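Local coordinates for protein lovastatin nonaketide synthase, polyketide synthase component (Aspergillus terreus, PDB 7CPX) that builds the nonaketide core of lovastatin, dihydromonacolin L, by iterative condensation of malonyl units with methylation and ketoreduction, working together with its partner LovC, at residues Q556-W570 with A841-L854. The protein carries 2 engineered substitutions. Numbering follows the deposited sequence.
Sequences QPSVLGIFTGQGAQW and ALDIGIEVGCHPAL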
ATOM      1  N   GLN A 556       2.963 -44.903 -45.026  1.00162.04           N
ATOM      2  CA  GLN A 556       1.847 -45.673 -45.576  1.00162.04           C
ATOM      3  C   GLN A 556       1.814 -45.516 -47.092  1.00162.04           C
ATOM      4  O   GLN A 556       0.880 -44.926 -47.649  1.00162.04           O
ATOM      5  CB  GLN A 556       0.526 -45.225 -44.952  1.00162.04           C
ATOM      6  CG  GLN A 556       0.448 -45.442 -43.449  1.00162.04           C
ATOM      7  CD  GLN A 556      -0.861 -44.960 -42.854  1.00162.04           C
ATOM      8  OE1 GLN A 556      -0.873 -44.240 -41.856  1.00162.04           O
ATOM      9  NE2 GLN A 556      -1.971 -45.363 -43.462  1.00162.04           N
ATOM     10  N   PRO A 557       2.820 -46.036 -47.793  1.00164.98           N
ATOM     11  CA  PRO A 557       2.814 -46.003 -49.263  1.00164.98           C
ATOM     12  C   PRO A 557       2.161 -47.204 -49.933  1.00164.98           C
ATOM     13  O   PRO A 557       2.324 -47.367 -51.146  1.00164.98           O
ATOM     14  CB  PRO A 557       4.314 -45.966 -49.588  1.00164.98           C
ATOM     15  CG  PRO A 557       4.931 -46.773 -48.505  1.00164.98           C
ATOM     16  CD  PRO A 557       4.111 -46.516 -47.264  1.00164.98           C
ATOM     17  N   SER A 558       1.432 -48.038 -49.194  1.00173.37           N
ATOM     18  CA  SER A 558       0.876 -49.266 -49.750  1.00173.37           C
ATOM     19  C   SER A 558      -0.368 -48.952 -50.574  1.00173.37           C
ATOM     20  O   SER A 558      -1.387 -48.495 -50.036  1.00173.37           O
ATOM     21  CB  SER A 558       0.551 -50.255 -48.633  1.00173.37           C
ATOM     22  OG  SER A 558      -0.235 -49.644 -47.628  1.00173.37           O
ATOM     23  N   VAL A 559      -0.286 -49.211 -51.879  1.00178.39           N
ATOM     24  CA  VAL A 559      -1.378 -48.950 -52.803  1.00178.39           C
ATOM     25  C   VAL A 559      -1.718 -50.229 -53.553  1.00178.39           C
ATOM     26  O   VAL A 559      -0.861 -51.086 -53.790  1.00178.39           O
ATOM     27  CB  VAL A 559      -1.037 -47.825 -53.804  1.00178.39           C
ATOM     28  CG1 VAL A 559       0.013 -48.294 -54.797  1.00178.39           C
ATOM     29  CG2 VAL A 559      -2.289 -47.358 -54.529  1.00178.39           C
ATOM     30  N   LEU A 560      -2.988 -50.348 -53.923  1.00189.14           N
ATOM     31  CA  LEU A 560      -3.490 -51.444 -54.741  1.00189.14           C
ATOM     32  C   LEU A 560      -3.781 -50.910 -56.136  1.00189.14           C
ATOM     33  O   LEU A 560      -4.589 -49.990 -56.295  1.00189.14           O
ATOM     34  CB  LEU A 560      -4.746 -52.058 -54.123  1.00189.14           C
ATOM     35  CG  LEU A 560      -5.565 -52.989 -55.020  1.00189.14           C
ATOM     36  CD1 LEU A 560      -4.710 -54.127 -55.548  1.00189.14           C
ATOM     37  CD2 LEU A 560      -6.770 -53.529 -54.269  1.00189.14           C
ATOM     38  N   GLY A 561      -3.126 -51.485 -57.139  1.00190.32           N
ATOM     39  CA  GLY A 561      -3.303 -51.036 -58.506  1.00190.32           C
ATOM     40  C   GLY A 561      -4.462 -51.712 -59.204  1.00190.32           C
ATOM     41  O   GLY A 561      -4.358 -52.872 -59.616  1.00190.32           O
ATOM     42  N   ILE A 562      -5.579 -51.000 -59.340  1.00193.56           N
ATOM     43  CA  ILE A 562      -6.757 -51.496 -60.038  1.00193.56           C
ATOM     44  C   ILE A 562      -6.705 -50.965 -61.461  1.00193.56           C
ATOM     45  O   ILE A 562      -6.739 -49.751 -61.678  1.00193.56           O
ATOM     46  CB  ILE A 562      -8.047 -51.059 -59.328  1.00193.56           C
ATOM     47  CG1 ILE A 562      -8.109 -51.691 -57.937  1.00193.56           C
ATOM     48  CG2 ILE A 562      -9.265 -51.420 -60.160  1.00193.56           C
ATOM     49  CD1 ILE A 562      -7.939 -50.695 -56.811  1.00193.56           C
ATOM     50  N   PHE A 563      -6.632 -51.865 -62.434  1.00198.33           N
ATOM     51  CA  PHE A 563      -6.314 -51.498 -63.807  1.00198.33           C
ATOM     52  C   PHE A 563      -7.582 -51.480 -64.654  1.00198.33           C
ATOM     53  O   PHE A 563      -8.309 -52.477 -64.717  1.00198.33           O
ATOM     54  CB  PHE A 563      -5.277 -52.463 -64.375  1.00198.33           C
ATOM     55  CG  PHE A 563      -3.906 -52.260 -63.804  1.00198.33           C
ATOM     56  CD1 PHE A 563      -3.624 -52.644 -62.505  1.00198.33           C
ATOM     57  CD2 PHE A 563      -2.906 -51.668 -64.555  1.00198.33           C
ATOM     58  CE1 PHE A 563      -2.369 -52.451 -61.968  1.00198.33           C
ATOM     59  CE2 PHE A 563      -1.648 -51.474 -64.024  1.00198.33           C
ATOM     60  CZ  PHE A 563      -1.380 -51.864 -62.728  1.00198.33           C
ATOM     61  N   THR A 564      -7.837 -50.344 -65.298  1.00199.34           N
ATOM     62  CA  THR A 564      -9.029 -50.179 -66.114  1.00199.34           C
ATOM     63  C   THR A 564      -8.884 -50.921 -67.440  1.00199.34           C
ATOM     64  O   THR A 564      -7.779 -51.115 -67.952  1.00199.34           O
ATOM     65  CB  THR A 564      -9.294 -48.696 -66.378  1.00199.34           C
ATOM     66  OG1 THR A 564      -8.175 -48.122 -67.065  1.00199.34           O
ATOM     67  CG2 THR A 564      -9.518 -47.953 -65.069  1.00199.34           C
ATOM     68  N   GLY A 565     -10.023 -51.322 -68.000  1.00205.16           N
ATOM     69  CA  GLY A 565     -10.034 -52.117 -69.212  1.00205.16           C
ATOM     70  C   GLY A 565     -10.726 -51.454 -70.383  1.00205.16           C
ATOM     71  O   GLY A 565     -11.073 -50.271 -70.326  1.00205.16           O
ATOM     72  N   GLN A 566     -10.929 -52.216 -71.455  1.00210.38           N
ATOM     73  CA  GLN A 566     -11.597 -51.691 -72.636  1.00210.38           C
ATOM     74  C   GLN A 566     -13.043 -51.334 -72.315  1.00210.38           C
ATOM     75  O   GLN A 566     -13.674 -51.926 -71.435  1.00210.38           O
ATOM     76  CB  GLN A 566     -11.546 -52.709 -73.776  1.00210.38           C
ATOM     77  CG  GLN A 566     -12.171 -52.222 -75.076  1.00210.38           C
ATOM     78  CD  GLN A 566     -12.019 -53.220 -76.207  1.00210.38           C
ATOM     79  OE1 GLN A 566     -11.385 -54.264 -76.050  1.00210.38           O
ATOM     80  NE2 GLN A 566     -12.603 -52.903 -77.357  1.00210.38           N
ATOM     81  N   GLY A 567     -13.566 -50.348 -73.042  1.00207.92           N
ATOM     82  CA  GLY A 567     -14.874 -49.800 -72.777  1.00207.92           C
ATOM     83  C   GLY A 567     -14.872 -48.617 -71.833  1.00207.92           C
ATOM     84  O   GLY A 567     -15.867 -47.886 -71.774  1.00207.92           O
ATOM     85  N   ALA A 568     -13.781 -48.413 -71.094  1.00202.07           N
ATOM     86  CA  ALA A 568     -13.621 -47.257 -70.228  1.00202.07           C
ATOM     87  C   ALA A 568     -12.664 -46.218 -70.791  1.00202.07           C
ATOM     88  O   ALA A 568     -12.581 -45.116 -70.239  1.00202.07           O
ATOM     89  CB  ALA A 568     -13.121 -47.699 -68.845  1.00202.07           C
ATOM     90  N   GLN A 569     -11.941 -46.536 -71.863  1.00202.32           N
ATOM     91  CA  GLN A 569     -10.986 -45.595 -72.426  1.00202.32           C
ATOM     92  C   GLN A 569     -11.704 -44.345 -72.921  1.00202.32           C
ATOM     93  O   GLN A 569     -12.739 -44.431 -73.588  1.00202.32           O
ATOM     94  CB  GLN A 569     -10.195 -46.248 -73.563  1.00202.32           C
ATOM     95  CG  GLN A 569     -10.940 -46.384 -74.889  1.00202.32           C
ATOM     96  CD  GLN A 569     -12.185 -47.242 -74.787  1.00202.32           C
ATOM     97  OE1 GLN A 569     -12.462 -47.838 -73.747  1.00202.32           O
ATOM     98  NE2 GLN A 569     -12.945 -47.310 -75.874  1.00202.32           N
ATOM     99  N   TRP A 570     -11.153 -43.189 -72.586  1.00196.70           N
ATOM    100  CA  TRP A 570     -11.706 -41.904 -72.971  1.00196.70           C
ATOM    101  C   TRP A 570     -10.965 -41.349 -74.177  1.00196.70           C
ATOM    102  O   TRP A 570      -9.811 -41.706 -74.431  1.00196.70           O
ATOM    103  CB  TRP A 570     -11.613 -40.915 -71.804  1.00196.70           C
ATOM    104  CG  TRP A 570     -12.013 -41.506 -70.486  1.00196.70           C
ATOM    105  CD1 TRP A 570     -11.265 -41.550 -69.346  1.00196.70           C
ATOM    106  CD2 TRP A 570     -13.255 -42.150 -70.175  1.00196.70           C
ATOM    107  NE1 TRP A 570     -11.967 -42.172 -68.342  1.00196.70           N
ATOM    108  CE2 TRP A 570     -13.191 -42.551 -68.826  1.00196.70           C
ATOM    109  CE3 TRP A 570     -14.416 -42.423 -70.906  1.00196.70           C
ATOM    110  CZ2 TRP A 570     -14.242 -43.212 -68.193  1.00196.70           C
ATOM    111  CZ3 TRP A 570     -15.459 -43.078 -70.275  1.00196.70           C
ATOM    112  CH2 TRP A 570     -15.365 -43.464 -68.932  1.00196.70           C
ATOM    113  N   ALA A 841      -3.049 -54.972 -44.401  1.00190.64           N
ATOM    114  CA  ALA A 841      -2.323 -53.733 -44.137  1.00190.64           C
ATOM    115  C   ALA A 841      -2.361 -52.761 -45.310  1.00190.64           C
ATOM    116  O   ALA A 841      -1.695 -51.719 -45.238  1.00190.64           O
ATOM    117  CB  ALA A 841      -0.872 -54.050 -43.773  1.00190.64           C
ATOM    118  N   LEU A 842      -3.105 -53.057 -46.374  1.00185.74           N
ATOM    119  CA  LEU A 842      -3.213 -52.132 -47.492  1.00185.74           C
ATOM    120  C   LEU A 842      -3.812 -50.812 -47.025  1.00185.74           C
ATOM    121  O   LEU A 842      -4.700 -50.782 -46.168  1.00185.74           O
ATOM    122  CB  LEU A 842      -4.073 -52.738 -48.600  1.00185.74           C
ATOM    123  CG  LEU A 842      -4.321 -51.849 -49.822  1.00185.74           C
ATOM    124  CD1 LEU A 842      -3.018 -51.548 -50.545  1.00185.74           C
ATOM    125  CD2 LEU A 842      -5.320 -52.504 -50.759  1.00185.74           C
ATOM    126  N   ASP A 843      -3.322 -49.715 -47.600  1.00175.04           N
ATOM    127  CA  ASP A 843      -3.734 -48.375 -47.206  1.00175.04           C
ATOM    128  C   ASP A 843      -4.604 -47.690 -48.247  1.00175.04           C
ATOM    129  O   ASP A 843      -5.669 -47.164 -47.908  1.00175.04           O
ATOM    130  CB  ASP A 843      -2.495 -47.514 -46.920  1.00175.04           C
ATOM    131  CG  ASP A 843      -1.671 -48.049 -45.765  1.00175.04           C
ATOM    132  OD1 ASP A 843      -2.267 -48.480 -44.757  1.00175.04           O
ATOM    133  OD2 ASP A 843      -0.426 -48.048 -45.872  1.00175.04           O
ATOM    134  N   ILE A 844      -4.186 -47.677 -49.514  1.00172.93           N
ATOM    135  CA  ILE A 844      -4.884 -46.926 -50.550  1.00172.93           C
ATOM    136  C   ILE A 844      -5.024 -47.800 -51.793  1.00172.93           C
ATOM    137  O   ILE A 844      -4.391 -48.845 -51.923  1.00172.93           O
ATOM    138  CB  ILE A 844      -4.160 -45.600 -50.874  1.00172.93           C
ATOM    139  CG1 ILE A 844      -4.917 -44.795 -51.935  1.00172.93           C
ATOM    140  CG2 ILE A 844      -2.727 -45.866 -51.313  1.00172.93           C
ATOM    141  CD1 ILE A 844      -4.501 -43.345 -52.004  1.00172.93           C
ATOM    142  N   GLY A 845      -5.897 -47.374 -52.690  1.00178.78           N
ATOM    143  CA  GLY A 845      -6.015 -48.000 -53.998  1.00178.78           C
ATOM    144  C   GLY A 845      -6.094 -46.948 -55.081  1.00178.78           C
ATOM    145  O   GLY A 845      -6.730 -45.909 -54.908  1.00178.78           O
ATOM    146  N   ILE A 846      -5.432 -47.227 -56.200  1.00180.42           N
ATOM    147  CA  ILE A 846      -5.368 -46.313 -57.334  1.00180.42           C
ATOM    148  C   ILE A 846      -5.945 -47.019 -58.551  1.00180.42           C
ATOM    149  O   ILE A 846      -5.508 -48.123 -58.902  1.00180.42           O
ATOM    150  CB  ILE A 846      -3.933 -45.840 -57.611  1.00180.42           C
ATOM    151  CG1 ILE A 846      -3.480 -44.864 -56.526  1.00180.42           C
ATOM    152  CG2 ILE A 846      -3.846 -45.186 -58.983  1.00180.42           C
ATOM    153  CD1 ILE A 846      -1.993 -44.596 -56.529  1.00180.42           C
ATOM    154  N   GLU A 847      -6.920 -46.378 -59.193  1.00190.80           N
ATOM    155  CA  GLU A 847      -7.483 -46.856 -60.452  1.00190.80           C
ATOM    156  C   GLU A 847      -6.577 -46.379 -61.577  1.00190.80           C
ATOM    157  O   GLU A 847      -6.795 -45.332 -62.187  1.00190.80           O
ATOM    158  CB  GLU A 847      -8.911 -46.360 -60.634  1.00190.80           C
ATOM    159  CG  GLU A 847      -9.565 -46.825 -61.926  1.00190.80           C
ATOM    160  CD  GLU A 847     -11.043 -46.493 -61.986  1.00190.80           C
ATOM    161  OE1 GLU A 847     -11.611 -46.110 -60.943  1.00190.80           O
ATOM    162  OE2 GLU A 847     -11.637 -46.615 -63.077  1.00190.80           O
ATOM    163  N   VAL A 848      -5.545 -47.172 -61.857  1.00190.49           N
ATOM    164  CA  VAL A 848      -4.609 -46.836 -62.921  1.00190.49           C
ATOM    165  C   VAL A 848      -5.361 -46.821 -64.242  1.00190.49           C
ATOM    166  O   VAL A 848      -5.975 -47.820 -64.636  1.00190.49           O
ATOM    167  CB  VAL A 848      -3.445 -47.832 -62.956  1.00190.49           C
ATOM    168  CG1 VAL A 848      -2.400 -47.393 -63.971  1.00190.49           C
ATOM    169  CG2 VAL A 848      -2.825 -47.984 -61.574  1.00190.49           C
ATOM    170  N   GLY A 849      -5.320 -45.690 -64.929  1.00192.42           N
ATOM    171  CA  GLY A 849      -5.929 -45.570 -66.241  1.00192.42           C
ATOM    172  C   GLY A 849      -7.195 -44.726 -66.203  1.00192.42           C
ATOM    173  O   GLY A 849      -7.190 -43.609 -65.688  1.00192.42           O
ATOM    174  N   CYS A 850      -8.285 -45.277 -66.733  1.00197.06           N
ATOM    175  CA  CYS A 850      -9.472 -44.493 -67.073  1.00197.06           C
ATOM    176  C   CYS A 850     -10.473 -44.508 -65.916  1.00197.06           C
ATOM    177  O   CYS A 850     -11.443 -45.267 -65.880  1.00197.06           O
ATOM    178  CB  CYS A 850     -10.084 -45.021 -68.362  1.00197.06           C
ATOM    179  SG  CYS A 850      -8.835 -45.390 -69.612  1.00197.06           S
ATOM    180  N   HIS A 851     -10.208 -43.631 -64.952  1.00192.55           N
ATOM    181  CA  HIS A 851     -11.163 -43.345 -63.897  1.00192.55           C
ATOM    182  C   HIS A 851     -12.399 -42.680 -64.506  1.00192.55           C
ATOM    183  O   HIS A 851     -12.291 -41.967 -65.509  1.00192.55           O
ATOM    184  CB  HIS A 851     -10.510 -42.431 -62.860  1.00192.55           C
ATOM    185  CG  HIS A 851     -11.258 -42.318 -61.569  1.00192.55           C
ATOM    186  ND1 HIS A 851     -12.017 -41.215 -61.244  1.00192.55           N
ATOM    187  CD2 HIS A 851     -11.339 -43.157 -60.509  1.00192.55           C
ATOM    188  CE1 HIS A 851     -12.545 -41.385 -60.045  1.00192.55           C
ATOM    189  NE2 HIS A 851     -12.152 -42.557 -59.578  1.00192.55           N
ATOM    190  N   PRO A 852     -13.599 -42.889 -63.930  1.00196.15           N
ATOM    191  CA  PRO A 852     -14.040 -43.679 -62.777  1.00196.15           C
ATOM    192  C   PRO A 852     -14.730 -44.995 -63.135  1.00196.15           C
ATOM    193  O   PRO A 852     -15.778 -45.304 -62.566  1.00196.15           O
ATOM    194  CB  PRO A 852     -15.034 -42.735 -62.105  1.00196.15           C
ATOM    195  CG  PRO A 852     -15.715 -42.084 -63.275  1.00196.15           C
ATOM    196  CD  PRO A 852     -14.683 -42.005 -64.394  1.00196.15           C
ATOM    197  N   ALA A 853     -14.158 -45.761 -64.063  1.00198.16           N
ATOM    198  CA  ALA A 853     -14.823 -46.979 -64.512  1.00198.16           C
ATOM    199  C   ALA A 853     -14.961 -47.995 -63.384  1.00198.16           C
ATOM    200  O   ALA A 853     -16.018 -48.619 -63.229  1.00198.16           O
ATOM    201  CB  ALA A 853     -14.060 -47.587 -65.688  1.00198.16           C
ATOM    202  N   LEU A 854     -13.910 -48.174 -62.584  1.00198.20           N
ATOM    203  CA  LEU A 854     -13.857 -49.227 -61.577  1.00198.20           C
ATOM    204  C   LEU A 854     -13.948 -48.698 -60.151  1.00198.20           C
ATOM    205  O   LEU A 854     -13.727 -49.463 -59.207  1.00198.20           O
ATOM    206  CB  LEU A 854     -12.570 -50.038 -61.741  1.00198.20           C
ATOM    207  CG  LEU A 854     -12.414 -50.801 -63.058  1.00198.20           C
ATOM    208  CD1 LEU A 854     -10.987 -51.304 -63.214  1.00198.20           C
ATOM    209  CD2 LEU A 854     -13.399 -51.957 -63.126  1.00198.20           C
TER
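Thr564, just beyond the C-terminal end of strand 558-563, meets 847-850 with both branches of its side chain. OG1 accepts the amide of Cys850 in a nearly straight bond (Cys850 N to Thr564 OG1 2.9 Å, 174° at the hydrogen). With OG1 set between the backbone N and the carbonyl carbon (chi1 60°), CG2 rests against Glu847 CG (3.3 Å), the two side chains crossing at about a right angle. Glu847 OE2 accepts a hydrogen bond from Leu854 N (2.8 Å), which comes from above the carboxylate plane, tying the strand to the residue that precedes helix 855-865. On the same face as Glu847, Ile562 CG2 meets Leu854 CD1 at 3.5 Å. Cys850 packs against 568-570: its CB lies 3.4 Å from Trp570 NE1, while SG sits obliquely to the indole and against Gln569 CA. Trp570 NE1 donates a hydrogen bond to His851 O (2.9 Å), from above the carbonyl plane. On the face opposite Glu847, Val559 CG2 touches Ile846 CG1 at 3.4 Å. In-register parallel pairing runs from Val559-Ile844 to Phe563-Val848; Ile846 N donates to Leu560 O and Ile846 O accepts from Ile562 N. Strand 558-563 is the middle strand of the five-stranded parallel sheet, 844-848 beside it, flanked by helices, in the malonyl-CoA:ACP transacylase domain, an alpha/beta acyltransferase fold.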